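Beta-glycosidase (Bacteroides caccae, PDB 6T2R) is a family 16 glycoside hydrolase, an endo-acting O-glycanase of a human gut bacterium that probably cleaves beta-linked galactosides within mucin glycans to initiate their breakdown. Local coordinates at residues Thr44-Arg49 and Leu97-Lys102; Asn59-Asp64 and Tyr92-Leu97; Asp65-Met70 and Lys78-Asp83; Met234-Ser239 and Leu249-Glu254. All coordinates share one frame; numbering follows the deposited sequence.

Interaction 1. Residues Thr44-Arg49 and Leu97-Lys102; sequences TSVWSR and LWTKDK
A short antiparallel pairing, continued by a lysine that reaches back to the chain before it, joins Ser48 and Arg49 to Leu97 and Trp98 at the end of strand 92-98. Ser48 and Trp98 form the hydrogen-bonded pair: Ser48 N gives to Trp98 O at 3.0 Å and Trp98 N to Ser48 O at 2.9 Å. Arg49 and Leu97 make the adjacent non-hydrogen-bonded pair.

Beyond the strand the 97-102 chain turns, its Lys102 N bonded to Thr99 O, and the extended Lys102 side chain comes back alongside residues 44-48. Its ammonium group gives to Thr44 O (2.6 Å from NZ), to Trp47 O, which it meets from above the carbonyl plane, and to Ser48 OG, 2.7 Å from NZ. A long, flexible cation suits a place where three oxygens converge, and the small Ser48 can also give its hydroxyl hydrogen to a water that donates to Trp98 O and Lys100 O.

In the jelly-roll fold of family 16, two curved antiparallel sheets pack face to face, and here strand 48-49 lines up beside strand 92-98. Trp47 supplies the broad apolar surface. Thr99 CG2 sits over one face as a CH-pi contact, 3.9 Å from the centroid of the six-membered ring, while Leu97 CD1 lies over the opposite face. With CG anti to the carbonyl carbon (chi1 -60°), the indole lies beside its own backbone N, and Leu97 CB approaches Trp47 CE3 to 3.5 Å. The indole NE1 is hydrogen-bonded to Asp35 OD2.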
loop_
_atom_site.group_PDB
_atom_site.type_symbol
_atom_site.label_atom_id
_atom_site.label_comp_id
_atom_site.label_asym_id
_atom_site.label_seq_id
_atom_site.Cartn_x
_atom_site.Cartn_y
_atom_site.Cartn_z
ATOM N N THR A 44 9.911 -9.682 -12.350
ATOM C CA THR A 44 10.476 -8.402 -12.849
ATOM C C THR A 44 9.513 -7.792 -13.844
ATOM O O THR A 44 9.669 -6.591 -14.149
ATOM C CB THR A 44 11.854 -8.561 -13.498
ATOM O OG1 THR A 44 11.739 -9.626 -14.436
ATOM C CG2 THR A 44 12.928 -8.853 -12.484
ATOM N N SER A 45 8.567 -8.585 -14.320
ATOM C CA SER A 45 7.496 -8.112 -15.218
ATOM C C SER A 45 6.394 -7.436 -14.397
ATOM O O SER A 45 5.485 -6.867 -14.986
ATOM C CB SER A 45 6.944 -9.225 -16.021
ATOM O OG SER A 45 6.103 -10.027 -15.213
ATOM N N VAL A 46 6.457 -7.477 -13.077
ATOM C CA VAL A 46 5.380 -6.892 -12.240
ATOM C C VAL A 46 5.968 -5.822 -11.336
ATOM O O VAL A 46 5.329 -4.776 -11.227
ATOM C CB VAL A 46 4.665 -7.980 -11.420
ATOM C CG1 VAL A 46 3.803 -7.367 -10.337
ATOM C CG2 VAL A 46 3.836 -8.881 -12.325
ATOM N N TRP A 47 7.094 -6.131 -10.686
ATOM C CA TRP A 47 7.700 -5.348 -9.582
ATOM C C TRP A 47 9.024 -4.704 -10.016
ATOM O O TRP A 47 9.744 -5.278 -10.862
ATOM C CB TRP A 47 7.945 -6.231 -8.369
ATOM C CG TRP A 47 6.711 -6.866 -7.824
ATOM C CD1 TRP A 47 6.328 -8.168 -7.949
ATOM C CD2 TRP A 47 5.700 -6.228 -7.041
ATOM N NE1 TRP A 47 5.139 -8.379 -7.301
ATOM C CE2 TRP A 47 4.738 -7.214 -6.723
ATOM C CE3 TRP A 47 5.505 -4.926 -6.580
ATOM C CZ2 TRP A 47 3.618 -6.943 -5.936
ATOM C CZ3 TRP A 47 4.393 -4.662 -5.816
ATOM C CH2 TRP A 47 3.454 -5.649 -5.515
ATOM N N SER A 48 9.305 -3.544 -9.441
ATOM C CA SER A 48 10.614 -2.855 -9.452
ATOM C C SER A 48 10.860 -2.358 -8.034
ATOM O O SER A 48 9.849 -2.077 -7.280
ATOM C CB SER A 48 10.624 -1.711 -10.451
ATOM O OG SER A 48 10.268 -2.140 -11.755
ATOM N N ARG A 49 12.128 -2.264 -7.659
ATOM C CA ARG A 49 12.543 -1.640 -6.382
ATOM C C ARG A 49 12.219 -0.155 -6.440
ATOM O O ARG A 49 12.307 0.453 -7.543
ATOM C CB ARG A 49 14.025 -1.880 -6.078
ATOM C CG ARG A 49 14.357 -3.344 -5.835
ATOM C CD ARG A 49 15.777 -3.547 -5.313
ATOM N NE ARG A 49 15.971 -4.959 -5.029
ATOM C CZ ARG A 49 17.131 -5.547 -4.739
ATOM N NH1 ARG A 49 18.246 -4.857 -4.628
ATOM N NH2 ARG A 49 17.152 -6.834 -4.506
ATOM N N LEU A 97 8.828 -2.290 -3.102
ATOM C CA LEU A 97 8.503 -2.680 -4.483
ATOM C C LEU A 97 7.258 -1.912 -4.942
ATOM O O LEU A 97 6.352 -1.675 -4.103
ATOM C CB LEU A 97 8.233 -4.176 -4.550
ATOM C CG LEU A 97 9.395 -5.124 -4.240
ATOM C CD1 LEU A 97 8.925 -6.554 -4.479
ATOM C CD2 LEU A 97 10.629 -4.860 -5.093
ATOM N N TRP A 98 7.196 -1.589 -6.238
ATOM C CA TRP A 98 5.986 -1.005 -6.865
ATOM C C TRP A 98 5.751 -1.590 -8.255
ATOM O O TRP A 98 6.654 -2.225 -8.842
ATOM C CB TRP A 98 6.023 0.523 -6.850
ATOM C CG TRP A 98 7.096 1.196 -7.654
ATOM C CD1 TRP A 98 7.831 0.705 -8.696
ATOM C CD2 TRP A 98 7.470 2.575 -7.520
ATOM N NE1 TRP A 98 8.663 1.671 -9.184
ATOM C CE2 TRP A 98 8.470 2.827 -8.479
ATOM C CE3 TRP A 98 7.051 3.609 -6.675
ATOM C CZ2 TRP A 98 9.052 4.077 -8.629
ATOM C CZ3 TRP A 98 7.647 4.842 -6.805
ATOM C CH2 TRP A 98 8.625 5.074 -7.779
ATOM N N THR A 99 4.516 -1.509 -8.697
ATOM C CA THR A 99 4.097 -2.076 -9.997
ATOM C C THR A 99 4.061 -0.954 -11.032
ATOM O O THR A 99 3.506 -1.208 -12.113
ATOM C CB THR A 99 2.710 -2.726 -9.972
ATOM O OG1 THR A 99 1.671 -1.766 -9.743
ATOM C CG2 THR A 99 2.631 -3.849 -8.975
ATOM N N LYS A 100 4.588 0.222 -10.684
ATOM C CA LYS A 100 4.616 1.369 -11.601
ATOM C C LYS A 100 5.181 0.914 -12.951
ATOM O O LYS A 100 6.220 0.276 -12.967
ATOM C CB LYS A 100 5.468 2.518 -11.067
ATOM C CG LYS A 100 5.481 3.742 -11.987
ATOM C CD LYS A 100 6.495 4.796 -11.598
ATOM C CE LYS A 100 6.151 5.429 -10.278
ATOM N NZ LYS A 100 6.860 6.710 -10.102
ATOM N N ASP A 101 4.506 1.286 -14.030
ATOM C CA ASP A 101 4.934 1.072 -15.431
ATOM C C ASP A 101 4.878 -0.417 -15.760
ATOM O O ASP A 101 5.233 -0.713 -16.884
ATOM C CB ASP A 101 6.321 1.669 -15.701
ATOM C CG ASP A 101 6.383 3.197 -15.546
ATOM O OD1 ASP A 101 5.476 3.868 -16.060
ATOM O OD2 ASP A 101 7.304 3.718 -14.863
ATOM N N LYS A 102 4.426 -1.300 -14.857
ATOM C CA LYS A 102 4.409 -2.772 -15.132
ATOM C C LYS A 102 3.027 -3.402 -14.940
ATOM O O LYS A 102 2.670 -4.245 -15.763
ATOM C CB LYS A 102 5.431 -3.492 -14.248
ATOM C CG LYS A 102 6.877 -3.178 -14.605
ATOM C CD LYS A 102 7.948 -3.881 -13.775
ATOM C CE LYS A 102 9.300 -3.670 -14.421
ATOM N NZ LYS A 102 10.374 -4.152 -13.550
HETATM O O HOH W 1 7.463 -1.605 -11.364
#

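Interaction 2. Residues Asn59-Asp64 and Tyr92-Leu97; sequences NTQSFD and YLTGGL
A single backbone bridge ties the loop between strands 48-49 and 68-71 to strand 92-98, with Gln61 bridged to Thr94. Thr94 N donates to Thr60 O at 2.8 Å; the bond is fairly straight (163° at the hydrogen), though the donor comes from above the carbonyl plane.

Beside this bond the two threonine hydroxyls are hydrogen-bonded, Thr60 OG1 to Thr94 OG1 at 2.7 Å, with either able to donate. The hydroxyl of each lies between its own backbone N and carbonyl carbon, which brings the oxygens together. Threonine suits both places, being short enough to bring a hydroxyl close to the backbone; Thr60 CG2 lies 3.3 Å from Tyr92 O. Thr94 OG1 has a further, weak hydrogen bond with Met234 O.

Strand 92-98 lies between strands 74-81 and 228-233 in the jelly roll of this family, so the loop crosses a strand that already has neighbours, running at 75° to it rather than continuing the sheet. Gln61 begins by pointing away, but its side chain bends at chi2 (-64°) and brings the amide back toward the strand. There NE2 gives hydrogen bonds to Met234 O and Trp57 O, and OE1 lies 3.6 Å from Gly96 N, close against the bare backbone of this glycine.

Farther along, Ser62 OG accepts from Asp64 N at 2.9 Å, forming an ST turn that bends the loop. Ser62 CB packs on Leu93 CD2, 4.0 Å away.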
loop_
_atom_site.group_PDB
_atom_site.type_symbol
_atom_site.label_atom_id
_atom_site.label_comp_id
_atom_site.label_asym_id
_atom_site.label_seq_id
_atom_site.Cartn_x
_atom_site.Cartn_y
_atom_site.Cartn_z
ATOM N N ASN A 59 12.335 8.921 1.592
ATOM C CA ASN A 59 13.630 9.256 2.235
ATOM C C ASN A 59 14.678 8.154 2.244
ATOM O O ASN A 59 15.871 8.482 2.231
ATOM C CB ASN A 59 13.471 9.363 3.752
ATOM C CG ASN A 59 13.393 10.805 4.062
ATOM O OD1 ASN A 59 13.565 11.549 3.131
ATOM N ND2 ASN A 59 13.154 11.179 5.293
ATOM N N THR A 60 14.243 6.946 2.544
ATOM C CA THR A 60 15.123 5.834 2.965
ATOM C C THR A 60 15.194 4.780 1.864
ATOM O O THR A 60 15.942 3.773 2.057
ATOM C CB THR A 60 14.559 5.280 4.273
ATOM O OG1 THR A 60 13.185 4.930 4.030
ATOM C CG2 THR A 60 14.695 6.282 5.403
ATOM N N GLN A 61 14.398 4.962 0.797
ATOM C CA GLN A 61 14.144 3.892 -0.204
ATOM C C GLN A 61 15.482 3.623 -0.863
ATOM O O GLN A 61 16.238 4.609 -1.020
ATOM C CB GLN A 61 13.040 4.302 -1.167
ATOM C CG GLN A 61 11.691 4.486 -0.469
ATOM C CD GLN A 61 11.082 3.246 0.173
ATOM O OE1 GLN A 61 11.244 2.125 -0.315
ATOM N NE2 GLN A 61 10.371 3.446 1.283
ATOM N N SER A 62 15.799 2.360 -1.111
ATOM C CA SER A 62 17.195 1.922 -1.420
ATOM C C SER A 62 17.193 0.734 -2.376
ATOM O O SER A 62 16.278 -0.120 -2.270
ATOM C CB SER A 62 17.919 1.586 -0.166
ATOM O OG SER A 62 19.142 0.946 -0.430
ATOM N N PHE A 63 18.203 0.671 -3.244
ATOM C CA PHE A 63 18.466 -0.493 -4.132
ATOM C C PHE A 63 19.369 -1.502 -3.410
ATOM O O PHE A 63 19.595 -2.576 -3.934
ATOM C CB PHE A 63 19.045 -0.049 -5.476
ATOM C CG PHE A 63 18.072 0.705 -6.350
ATOM C CD1 PHE A 63 16.703 0.655 -6.122
ATOM C CD2 PHE A 63 18.529 1.471 -7.407
ATOM C CE1 PHE A 63 15.824 1.359 -6.926
ATOM C CE2 PHE A 63 17.642 2.163 -8.217
ATOM C CZ PHE A 63 16.293 2.102 -7.979
ATOM N N ASP A 64 19.771 -1.219 -2.176
ATOM C CA ASP A 64 20.667 -2.112 -1.391
ATOM C C ASP A 64 20.025 -3.490 -1.199
ATOM O O ASP A 64 18.948 -3.564 -0.578
ATOM C CB ASP A 64 21.016 -1.520 -0.018
ATOM C CG ASP A 64 22.281 -2.150 0.509
ATOM O OD1 ASP A 64 22.366 -3.410 0.475
ATOM O OD2 ASP A 64 23.194 -1.383 0.886
ATOM N N TYR A 92 18.992 5.818 7.501
ATOM C CA TYR A 92 18.345 4.485 7.460
ATOM C C TYR A 92 17.996 4.147 6.017
ATOM O O TYR A 92 17.745 5.079 5.226
ATOM C CB TYR A 92 17.103 4.485 8.338
ATOM C CG TYR A 92 17.383 4.887 9.753
ATOM C CD1 TYR A 92 17.912 3.977 10.641
ATOM C CD2 TYR A 92 17.100 6.156 10.221
ATOM C CE1 TYR A 92 18.187 4.313 11.956
ATOM C CE2 TYR A 92 17.347 6.506 11.543
ATOM C CZ TYR A 92 17.923 5.589 12.405
ATOM O OH TYR A 92 18.186 5.879 13.719
ATOM N N LEU A 93 18.021 2.855 5.702
ATOM C CA LEU A 93 17.717 2.272 4.369
ATOM C C LEU A 93 16.500 1.337 4.485
ATOM O O LEU A 93 16.477 0.481 5.428
ATOM C CB LEU A 93 18.928 1.491 3.871
ATOM C CG LEU A 93 20.201 2.306 3.714
ATOM C CD1 LEU A 93 21.338 1.406 3.245
ATOM C CD2 LEU A 93 19.982 3.473 2.743
ATOM N N THR A 94 15.527 1.478 3.577
ATOM C CA THR A 94 14.327 0.607 3.569
ATOM C C THR A 94 14.140 0.035 2.169
ATOM O O THR A 94 14.575 0.682 1.183
ATOM C CB THR A 94 13.057 1.338 4.036
ATOM O OG1 THR A 94 12.810 2.415 3.120
ATOM C CG2 THR A 94 13.153 1.813 5.469
ATOM N N GLY A 95 13.550 -1.156 2.113
ATOM C CA GLY A 95 13.180 -1.826 0.852
ATOM C C GLY A 95 11.714 -1.578 0.547
ATOM O O GLY A 95 10.903 -1.479 1.508
ATOM N N GLY A 96 11.406 -1.444 -0.741
ATOM C CA GLY A 96 10.055 -1.259 -1.288
ATOM C C GLY A 96 9.983 -1.735 -2.726
ATOM O O GLY A 96 11.011 -1.663 -3.431
ATOM N N LEU A 97 8.828 -2.290 -3.102
ATOM C CA LEU A 97 8.503 -2.680 -4.483
ATOM C C LEU A 97 7.258 -1.912 -4.942
ATOM O O LEU A 97 6.352 -1.675 -4.103
ATOM C CB LEU A 97 8.233 -4.176 -4.550
ATOM C CG LEU A 97 9.395 -5.124 -4.240
ATOM C CD1 LEU A 97 8.925 -6.554 -4.479
ATOM C CD2 LEU A 97 10.629 -4.860 -5.093
#

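Interaction 3. Residues Asp65-Met70 and Lys78-Asp83; sequences DRCYEM and KGIVND. With SO4 (sulfate ion), chain C.
Arg66 reaches along Ile80 to Asp83 where the chain enters and leaves the beta hairpin of strands 68-71 and 74-81, at the surface of the jelly roll. Its side chain bends at chi3 (-59°), turning the guanidinium toward the carboxylate. Arg66 NH1 gives a fairly long hydrogen bond to Asp83 OD1 at 3.3 Å; the oxygen lies in the guanidinium plane and is met on its syn lone pair. In this salt bridge the flat groups are nearly coplanar, and the guanidinium is shared, its NH2 forming a salt bridge with Asp64, its stronger partner. Arg66 CB packs on Ile80 CD1 at 3.9 Å, so the arginine offers an aliphatic stem to the strand and a charge to Asp83 just beyond it. There too Asn82 ND2 gives a hydrogen bond to O2 of a sulfate ion, 3.0 Å away, probably from the crystallisation liquor and held also by Arg52.

Cys67 follows in the short 3-10 turn. Its O accepts from Lys78 N at 2.8 Å, and its SG touches Ile80 CD1 at 3.9 Å. A small, weakly polar side chain suits this buried place, where Leu93 also packs against it.

Tyr68 begins the strand and faces away, its hydroxyl bonded to Ser62 O and Gly96 O. Glu69 pairs with the extended Lys78 in another salt bridge, and its OE2 is also bonded to Arg71. Flexible, oppositely charged chains suit this partly exposed edge of the hairpin. Lys78 NZ meets Glu69 OE2 at 2.9 Å on its anti side, 30° out of the carboxylate plane.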
loop_
_atom_site.group_PDB
_atom_site.type_symbol
_atom_site.label_atom_id
_atom_site.label_comp_id
_atom_site.label_asym_id
_atom_site.label_seq_id
_atom_site.Cartn_x
_atom_site.Cartn_y
_atom_site.Cartn_z
ATOM N N ASP A 65 20.739 -4.547 -1.594
ATOM C CA ASP A 65 20.279 -5.956 -1.485
ATOM C C ASP A 65 19.978 -6.315 -0.030
ATOM O O ASP A 65 19.171 -7.217 0.222
ATOM C CB ASP A 65 21.300 -6.920 -2.076
ATOM C CG ASP A 65 21.325 -6.881 -3.583
ATOM O OD1 ASP A 65 20.294 -6.515 -4.171
ATOM O OD2 ASP A 65 22.375 -7.224 -4.158
ATOM N N ARG A 66 20.573 -5.620 0.909
ATOM C CA ARG A 66 20.344 -5.924 2.339
ATOM C C ARG A 66 18.941 -5.486 2.763
ATOM O O ARG A 66 18.597 -5.725 3.934
ATOM C CB ARG A 66 21.427 -5.271 3.191
ATOM C CG ARG A 66 22.800 -5.925 3.055
ATOM C CD ARG A 66 23.858 -5.120 3.779
ATOM N NE ARG A 66 23.873 -3.783 3.204
ATOM C CZ ARG A 66 24.482 -2.698 3.711
ATOM N NH1 ARG A 66 25.166 -2.747 4.845
ATOM N NH2 ARG A 66 24.405 -1.544 3.068
ATOM N N CYS A 67 18.157 -4.864 1.880
ATOM C CA CYS A 67 16.792 -4.393 2.233
ATOM C C CYS A 67 15.718 -5.374 1.711
ATOM O O CYS A 67 14.518 -5.152 1.949
ATOM C CB CYS A 67 16.583 -2.980 1.710
ATOM S SG CYS A 67 17.568 -1.737 2.589
ATOM N N TYR A 68 16.127 -6.423 1.010
ATOM C CA TYR A 68 15.233 -7.326 0.236
ATOM C C TYR A 68 15.625 -8.776 0.513
ATOM O O TYR A 68 16.821 -9.051 0.610
ATOM C CB TYR A 68 15.361 -7.041 -1.253
ATOM C CG TYR A 68 15.012 -5.628 -1.603
ATOM C CD1 TYR A 68 15.945 -4.616 -1.483
ATOM C CD2 TYR A 68 13.738 -5.301 -2.026
ATOM C CE1 TYR A 68 15.627 -3.306 -1.804
ATOM C CE2 TYR A 68 13.390 -3.992 -2.307
ATOM C CZ TYR A 68 14.339 -2.997 -2.217
ATOM O OH TYR A 68 14.003 -1.721 -2.548
ATOM N N GLU A 69 14.641 -9.651 0.691
ATOM C CA GLU A 69 14.857 -11.113 0.810
ATOM C C GLU A 69 13.632 -11.862 0.285
ATOM O O GLU A 69 12.527 -11.358 0.447
ATOM C CB GLU A 69 15.204 -11.475 2.245
ATOM C CG GLU A 69 15.800 -12.856 2.330
ATOM C CD GLU A 69 16.098 -13.338 3.736
ATOM O OE1 GLU A 69 16.312 -14.564 3.892
ATOM O OE2 GLU A 69 16.084 -12.487 4.673
ATOM N N MET A 70 13.837 -12.979 -0.414
ATOM C CA MET A 70 12.803 -14.032 -0.607
ATOM C C MET A 70 13.154 -15.170 0.356
ATOM O O MET A 70 14.314 -15.621 0.356
ATOM C CB MET A 70 12.763 -14.550 -2.045
ATOM C CG MET A 70 12.721 -13.465 -3.058
ATOM S SD MET A 70 11.238 -12.411 -2.916
ATOM C CE MET A 70 10.015 -13.513 -3.615
ATOM N N LYS A 78 13.057 -4.820 4.356
ATOM C CA LYS A 78 13.717 -4.554 5.672
ATOM C C LYS A 78 14.044 -3.074 5.782
ATOM O O LYS A 78 14.219 -2.427 4.736
ATOM C CB LYS A 78 14.988 -5.384 5.861
ATOM C CG LYS A 78 14.829 -6.852 5.507
ATOM C CD LYS A 78 16.144 -7.613 5.331
ATOM C CE LYS A 78 15.890 -9.008 4.809
ATOM N NZ LYS A 78 17.151 -9.781 4.699
ATOM N N GLY A 79 14.038 -2.591 7.010
ATOM C CA GLY A 79 14.595 -1.292 7.405
ATOM C C GLY A 79 15.863 -1.521 8.233
ATOM O O GLY A 79 15.794 -2.294 9.179
ATOM N N ILE A 80 16.981 -0.902 7.860
ATOM C CA ILE A 80 18.310 -1.120 8.494
ATOM C C ILE A 80 19.015 0.224 8.709
ATOM O O ILE A 80 18.722 1.217 8.013
ATOM C CB ILE A 80 19.158 -2.057 7.618
ATOM C CG1 ILE A 80 19.534 -1.380 6.298
ATOM C CG2 ILE A 80 18.449 -3.386 7.409
ATOM C CD1 ILE A 80 20.234 -2.273 5.321
ATOM N N VAL A 81 19.954 0.235 9.636
ATOM C CA VAL A 81 20.901 1.355 9.822
ATOM C C VAL A 81 21.816 1.376 8.603
ATOM O O VAL A 81 22.329 0.315 8.272
ATOM C CB VAL A 81 21.737 1.182 11.090
ATOM C CG1 VAL A 81 22.584 2.430 11.292
ATOM C CG2 VAL A 81 20.892 0.867 12.312
ATOM N N ASN A 82 21.989 2.534 7.973
ATOM C CA ASN A 82 22.921 2.733 6.842
ATOM C C ASN A 82 24.344 2.936 7.377
ATOM O O ASN A 82 24.505 3.755 8.265
ATOM C CB ASN A 82 22.523 3.975 6.065
ATOM C CG ASN A 82 23.363 4.200 4.836
ATOM O OD1 ASN A 82 24.192 3.369 4.496
ATOM N ND2 ASN A 82 23.161 5.326 4.179
ATOM N N ASP A 83 25.351 2.302 6.778
ATOM C CA ASP A 83 26.773 2.565 7.127
ATOM C C ASP A 83 27.452 3.414 6.052
ATOM O O ASP A 83 28.640 3.223 5.903
ATOM C CB ASP A 83 27.548 1.267 7.329
ATOM C CG ASP A 83 26.853 0.090 6.693
ATOM O OD1 ASP A 83 26.572 0.148 5.466
ATOM O OD2 ASP A 83 26.537 -0.840 7.451
HETATM S S SO4 C . 22.475 6.511 0.550
HETATM O O1 SO4 C . 21.724 5.312 0.350
HETATM O O2 SO4 C . 23.689 6.248 1.329
HETATM O O3 SO4 C . 22.840 7.028 -0.744
HETATM O O4 SO4 C . 21.669 7.476 1.271
#

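Interaction 4. Residues Met234-Ser239 and Leu249-Glu254; sequences MQLGGS and LPVEME
Met234 pushes its thioether into a hollow between Val251 and Met253, making a purely apolar contact between the loop after strand 228-233 and the start of strand 251-263. Its CG leaves anti to the backbone N (chi1 -179°), and the chain then bends at chi2 and chi3, curling the terminal methyl onto the opposing backbone. Met234 CE lies 3.7 Å from Met253 N and 4.0 Å from Met253 CG, while Met234 SD rests against Val251 CG1 at 4.1 Å. Unbranched, pliable methionine can follow the strand's surface; Val251 is a firm bump, which the Met234 side chain crosses at about a right angle. In return Met253 SD comes to 3.8 Å from Met234 N, so the two methionines interlock.

Two residues further along the loop, Leu236 meets Leu249 tip to tip. Leu236 CD1 touches Leu249 CD1 and Leu236 CD2 touches Leu249 CD2, each pair 4.1 Å apart, a close match of forked ends. Leu236 also lies against Tyr92 and Thr94 of strand 92-98, and Leu249 against Tyr92. This buried apolar packing joins a loop to the strands of the beta-jelly roll, the fold of family 16.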
loop_
_atom_site.group_PDB
_atom_site.type_symbol
_atom_site.label_atom_id
_atom_site.label_comp_id
_atom_site.label_asym_id
_atom_site.label_seq_id
_atom_site.Cartn_x
_atom_site.Cartn_y
_atom_site.Cartn_z
ATOM N N MET A 234 8.700 -0.856 3.291
ATOM C CA MET A 234 9.170 -0.487 4.631
ATOM C C MET A 234 9.531 0.996 4.579
ATOM O O MET A 234 9.961 1.510 3.505
ATOM C CB MET A 234 10.378 -1.337 5.042
ATOM C CG MET A 234 10.915 -1.039 6.437
ATOM S SD MET A 234 9.674 -1.069 7.726
ATOM C CE MET A 234 9.259 -2.811 7.797
ATOM N N GLN A 235 9.321 1.645 5.713
ATOM C CA GLN A 235 9.490 3.092 5.897
ATOM C C GLN A 235 10.040 3.258 7.316
ATOM O O GLN A 235 9.600 2.502 8.241
ATOM C CB GLN A 235 8.148 3.806 5.660
ATOM C CG GLN A 235 7.670 3.707 4.225
ATOM C CD GLN A 235 6.313 4.305 3.928
ATOM O OE1 GLN A 235 5.564 4.745 4.801
ATOM N NE2 GLN A 235 5.970 4.258 2.671
ATOM N N LEU A 236 10.963 4.204 7.480
ATOM C CA LEU A 236 11.585 4.518 8.796
ATOM C C LEU A 236 11.677 6.038 8.991
ATOM O O LEU A 236 12.292 6.710 8.128
ATOM C CB LEU A 236 12.979 3.875 8.855
ATOM C CG LEU A 236 13.011 2.374 9.137
ATOM C CD1 LEU A 236 14.441 1.835 9.006
ATOM C CD2 LEU A 236 12.435 2.062 10.513
ATOM N N GLY A 237 11.047 6.547 10.056
ATOM C CA GLY A 237 11.095 7.966 10.462
ATOM C C GLY A 237 10.202 8.892 9.638
ATOM O O GLY A 237 9.773 8.542 8.509
ATOM N N GLY A 238 9.977 10.083 10.191
ATOM C CA GLY A 238 9.155 11.162 9.617
ATOM C C GLY A 238 8.382 11.847 10.727
ATOM O O GLY A 238 8.454 11.393 11.895
ATOM N N SER A 239 7.644 12.903 10.393
ATOM C CA SER A 239 7.021 13.760 11.424
ATOM C C SER A 239 5.889 12.963 12.048
ATOM O O SER A 239 5.690 13.106 13.241
ATOM C CB SER A 239 6.563 15.090 10.862
ATOM O OG SER A 239 6.160 14.937 9.514
ATOM N N LEU A 249 16.312 -2.021 15.172
ATOM C CA LEU A 249 16.688 -2.455 13.805
ATOM C C LEU A 249 17.708 -3.591 13.874
ATOM O O LEU A 249 18.419 -3.733 14.858
ATOM C CB LEU A 249 17.241 -1.254 13.040
ATOM C CG LEU A 249 16.337 -0.022 13.045
ATOM C CD1 LEU A 249 16.898 1.040 12.127
ATOM C CD2 LEU A 249 14.915 -0.357 12.643
ATOM N N PRO A 250 17.794 -4.431 12.816
ATOM C CA PRO A 250 16.952 -4.283 11.624
ATOM C C PRO A 250 15.501 -4.727 11.880
ATOM O O PRO A 250 15.222 -5.387 12.873
ATOM C CB PRO A 250 17.650 -5.189 10.605
ATOM C CG PRO A 250 18.213 -6.299 11.452
ATOM C CD PRO A 250 18.692 -5.584 12.699
ATOM N N VAL A 251 14.584 -4.294 11.013
ATOM C CA VAL A 251 13.145 -4.643 11.117
ATOM C C VAL A 251 12.677 -5.119 9.745
ATOM O O VAL A 251 13.224 -4.640 8.712
ATOM C CB VAL A 251 12.346 -3.458 11.665
ATOM C CG1 VAL A 251 12.217 -2.339 10.639
ATOM C CG2 VAL A 251 10.992 -3.917 12.172
ATOM N N GLU A 252 11.749 -6.075 9.744
ATOM C CA GLU A 252 11.170 -6.628 8.497
ATOM C C GLU A 252 9.647 -6.507 8.485
ATOM O O GLU A 252 9.031 -6.365 9.550
ATOM C CB GLU A 252 11.403 -8.125 8.318
ATOM C CG GLU A 252 12.619 -8.653 8.989
ATOM C CD GLU A 252 12.814 -10.108 8.636
ATOM O OE1 GLU A 252 13.920 -10.445 8.228
ATOM O OE2 GLU A 252 11.836 -10.854 8.671
ATOM N N MET A 253 9.097 -6.520 7.278
ATOM C CA MET A 253 7.685 -6.868 7.004
ATOM C C MET A 253 7.779 -8.057 6.067
ATOM O O MET A 253 8.715 -8.079 5.249
ATOM C CB MET A 253 6.886 -5.747 6.344
ATOM C CG MET A 253 7.518 -5.189 5.084
ATOM S SD MET A 253 6.578 -3.812 4.327
ATOM C CE MET A 253 4.901 -4.369 4.685
ATOM N N GLU A 254 6.912 -9.033 6.271
ATOM C CA GLU A 254 6.856 -10.276 5.461
ATOM C C GLU A 254 5.552 -10.256 4.689
ATOM O O GLU A 254 4.486 -10.048 5.308
ATOM C CB GLU A 254 6.890 -11.513 6.359
ATOM C CG GLU A 254 7.805 -11.341 7.549
ATOM C CD GLU A 254 7.729 -12.474 8.542
ATOM O OE1 GLU A 254 8.019 -13.613 8.133
ATOM O OE2 GLU A 254 7.400 -12.192 9.730
#

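Interactions 2, 3 and 4 form a tight cluster, their centres 7 to 10 Å apart, whereas interaction 1 lies 15 to 20 Å from each of them. Strand 92-98 runs through interactions 1 and 2, which share Leu97; strand 74-81 lies between it and strand 251-263, so interactions 3 and 4 lie on neighbouring antiparallel strands. Along the chain, interaction 3 is nested within the loop closed by interaction 2, itself within that of interaction 1; interaction 4 follows. Arg49 connects interactions 1 and 3 through Asp65, and Met234 joins interactions 2 and 4. Early loops are thus fastened to the strands of the jelly roll.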